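Local structure of mandalate racemase/muconate lactonizing enzyme (Unidentified, 4E4U) at residues L281-V286 against I321-C326. The protein probably acts as an enolase-superfamily isomerase or lyase related to mandelate racemase and muconate lactonizing enzyme, its own substrate and reaction being unassigned. Residues are numbered along the deposited sequence; the frame is centred on the assembly and turned at random.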
ATOM      1  N   LEU A 281     -17.145   3.270 -22.866  1.00 11.09           N
ATOM      2  CA  LEU A 281     -17.095   4.640 -23.342  1.00 10.60           C
ATOM      3  C   LEU A 281     -18.169   4.876 -24.406  1.00 10.42           C
ATOM      4  O   LEU A 281     -18.490   3.981 -25.202  1.00 11.46           O
ATOM      5  CB  LEU A 281     -15.696   4.938 -23.898  1.00 12.32           C
ATOM      6  CG  LEU A 281     -15.238   4.129 -25.120  1.00 13.49           C
ATOM      7  CD1 LEU A 281     -15.643   4.773 -26.444  1.00 15.83           C
ATOM      8  CD2 LEU A 281     -13.734   3.920 -25.088  1.00 15.31           C
ATOM      9  N   ASN A 282     -18.720   6.084 -24.419  1.00 10.44           N
ATOM     10  CA  ASN A 282     -19.541   6.536 -25.530  1.00 10.56           C
ATOM     11  C   ASN A 282     -18.718   7.581 -26.271  1.00 10.31           C
ATOM     12  O   ASN A 282     -18.315   8.597 -25.676  1.00 10.43           O
ATOM     13  CB  ASN A 282     -20.871   7.104 -25.038  1.00 11.78           C
ATOM     14  CG  ASN A 282     -21.808   7.451 -26.177  1.00 11.67           C
ATOM     15  OD1 ASN A 282     -21.429   8.163 -27.114  1.00 13.37           O
ATOM     16  ND2 ASN A 282     -23.039   6.960 -26.103  1.00 12.35           N
ATOM     17  N   VAL A 283     -18.456   7.330 -27.550  0.68 10.49           N
ATOM     18  CA  VAL A 283     -17.572   8.202 -28.333  0.68 10.71           C
ATOM     19  C   VAL A 283     -18.112   9.617 -28.463  0.68 11.49           C
ATOM     20  O   VAL A 283     -17.354  10.546 -28.736  0.68 12.78           O
ATOM     21  CB  VAL A 283     -17.259   7.639 -29.745  0.68 11.64           C
ATOM     22  CG1 VAL A 283     -16.516   6.322 -29.642  0.68 13.01           C
ATOM     23  CG2 VAL A 283     -18.537   7.472 -30.570  0.68 11.69           C
ATOM     24  N   ALA A 284     -19.423   9.771 -28.276  1.00 11.01           N
ATOM     25  CA  ALA A 284     -20.075  11.081 -28.339  1.00 11.34           C
ATOM     26  C   ALA A 284     -20.090  11.818 -26.991  1.00 11.02           C
ATOM     27  O   ALA A 284     -20.631  12.917 -26.886  1.00 10.51           O
ATOM     28  CB  ALA A 284     -21.486  10.941 -28.900  1.00 11.64           C
ATOM     29  N   ARG A 285     -19.488  11.213 -25.968  1.00 10.55           N
ATOM     30  CA  ARG A 285     -19.347  11.839 -24.648  1.00 10.13           C
ATOM     31  C   ARG A 285     -17.897  12.008 -24.194  1.00  9.96           C
ATOM     32  O   ARG A 285     -17.581  12.970 -23.489  1.00 11.02           O
ATOM     33  CB  ARG A 285     -20.111  11.034 -23.583  1.00 10.69           C
ATOM     34  CG  ARG A 285     -19.692  11.330 -22.140  1.00 10.83           C
ATOM     35  CD  ARG A 285     -20.693  10.783 -21.155  1.00 10.50           C
ATOM     36  NE  ARG A 285     -21.813  11.702 -20.991  1.00 11.10           N
ATOM     37  CZ  ARG A 285     -23.013  11.377 -20.520  1.00 11.28           C
ATOM     38  NH1 ARG A 285     -23.304  10.119 -20.197  1.00 11.34           N
ATOM     39  NH2 ARG A 285     -23.930  12.324 -20.380  1.00 12.08           N
ATOM     40  N   VAL A 286     -17.015  11.079 -24.561  1.00 10.35           N
ATOM     41  CA  VAL A 286     -15.694  11.048 -23.925  1.00 10.18           C
ATOM     42  C   VAL A 286     -14.699  12.098 -24.401  1.00 10.22           C
ATOM     43  O   VAL A 286     -13.664  12.289 -23.762  1.00 10.87           O
ATOM     44  CB  VAL A 286     -15.015   9.645 -24.002  1.00 10.74           C
ATOM     45  CG1 VAL A 286     -15.846   8.610 -23.274  1.00 11.32           C
ATOM     46  CG2 VAL A 286     -14.737   9.241 -25.447  1.00 11.53           C
ATOM     47  N   ILE A 321     -18.374   2.541 -34.378  1.00 10.90           N
ATOM     48  CA  ILE A 321     -17.968   1.465 -35.263  1.00 11.79           C
ATOM     49  C   ILE A 321     -16.574   1.733 -35.829  1.00 11.22           C
ATOM     50  O   ILE A 321     -15.763   0.817 -35.942  1.00 11.98           O
ATOM     51  CB  ILE A 321     -19.014   1.292 -36.384  1.00 12.67           C
ATOM     52  CG1 ILE A 321     -20.282   0.672 -35.793  1.00 14.11           C
ATOM     53  CG2 ILE A 321     -18.458   0.469 -37.544  1.00 14.11           C
ATOM     54  CD1 ILE A 321     -21.545   0.928 -36.604  1.00 15.27           C
ATOM     55  N   GLN A 322     -16.287   2.988 -36.171  1.00 11.20           N
ATOM     56  CA  GLN A 322     -14.950   3.339 -36.652  1.00 11.71           C
ATOM     57  C   GLN A 322     -13.881   3.013 -35.606  1.00 11.66           C
ATOM     58  O   GLN A 322     -12.852   2.417 -35.925  1.00 13.22           O
ATOM     59  CB  GLN A 322     -14.879   4.819 -37.037  1.00 12.37           C
ATOM     60  CG  GLN A 322     -15.753   5.186 -38.222  1.00 12.71           C
ATOM     61  CD  GLN A 322     -15.250   4.613 -39.529  1.00 13.80           C
ATOM     62  OE1 GLN A 322     -14.071   4.724 -39.852  1.00 13.84           O
ATOM     63  NE2 GLN A 322     -16.145   4.005 -40.296  1.00 15.20           N
ATOM     64  N   LEU A 323     -14.127   3.393 -34.355  1.00 11.09           N
ATOM     65  CA  LEU A 323     -13.189   3.073 -33.289  1.00 11.43           C
ATOM     66  C   LEU A 323     -13.045   1.558 -33.130  1.00 11.05           C
ATOM     67  O   LEU A 323     -11.931   1.033 -33.096  1.00 11.53           O
ATOM     68  CB  LEU A 323     -13.654   3.679 -31.964  1.00 12.39           C
ATOM     69  CG  LEU A 323     -12.801   3.290 -30.750  1.00 13.83           C
ATOM     70  CD1 LEU A 323     -11.426   3.947 -30.832  1.00 15.37           C
ATOM     71  CD2 LEU A 323     -13.499   3.646 -29.445  1.00 15.40           C
ATOM     72  N   ALA A 324     -14.173   0.859 -33.047  1.00 11.00           N
ATOM     73  CA  ALA A 324     -14.141  -0.574 -32.773  1.00 11.12           C
ATOM     74  C   ALA A 324     -13.337  -1.332 -33.829  1.00 11.03           C
ATOM     75  O   ALA A 324     -12.594  -2.256 -33.506  1.00 11.42           O
ATOM     76  CB  ALA A 324     -15.552  -1.118 -32.690  1.00 12.02           C
ATOM     77  N   THR A 325     -13.497  -0.932 -35.088  1.00 11.60           N
ATOM     78  CA  THR A 325     -12.899  -1.638 -36.216  1.00 11.83           C
ATOM     79  C   THR A 325     -11.372  -1.677 -36.129  1.00 11.92           C
ATOM     80  O   THR A 325     -10.748  -2.633 -36.589  1.00 12.41           O
ATOM     81  CB  THR A 325     -13.387  -1.022 -37.548  1.00 12.46           C
ATOM     82  OG1 THR A 325     -14.810  -1.164 -37.614  1.00 12.64           O
ATOM     83  CG2 THR A 325     -12.766  -1.715 -38.755  1.00 13.34           C
ATOM     84  N   CYS A 326     -10.782  -0.650 -35.517  1.00 11.95           N
ATOM     85  CA  CYS A 326      -9.325  -0.551 -35.412  1.00 11.67           C
ATOM     86  C   CYS A 326      -8.794  -0.755 -33.992  1.00 11.55           C
ATOM     87  O   CYS A 326      -7.661  -0.365 -33.690  1.00 12.98           O
ATOM     88  CB  CYS A 326      -8.818   0.787 -35.980  1.00 12.27           C
ATOM     89  SG  CYS A 326      -9.365   2.283 -35.141  1.00 13.70           S
TER
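The loop 281-286 and the C-terminal part of helix 314-325 come closest at V283 and L323, whose CA atoms stand 8.4 Å apart, and no hydrogen bond links the two backbones. Side chains bridge that gap through one methyl group, CD2 of L323. With its CG anti to the backbone N (chi1 175°), L323 extends from the helix to meet L281 tip to tip, its CD2 lying 3.9 Å from CD1 of L281. In the conformer of V283 described here, one of two, its CG1 lies 4.0 Å from the same CD2, a contact that depends on that copy; these two side chains run alongside each other with opposite headings rather than meeting end on. All three residues are buried. Within the C-terminal barrel of the enolase superfamily, the contact packs the loop that leaves strand 278-279 for helix 289-301 against helix 314-325, which follows the next barrel strand, 305-306. A292 on helix 289-301 also touches L323, and I295 touches L281. The loop's turn is fixed by N282: OD1 takes the A284 N-H in the carbonyl plane at 2.8 Å, an Asx turn, while its backbone O accepts from both R285 N and V286 N. Its ND2 is held by H309 and N312. On the helix, I321 O is gripped from opposite faces of its plane by T325 N and by T325 OG1, the latter at 2.8 Å.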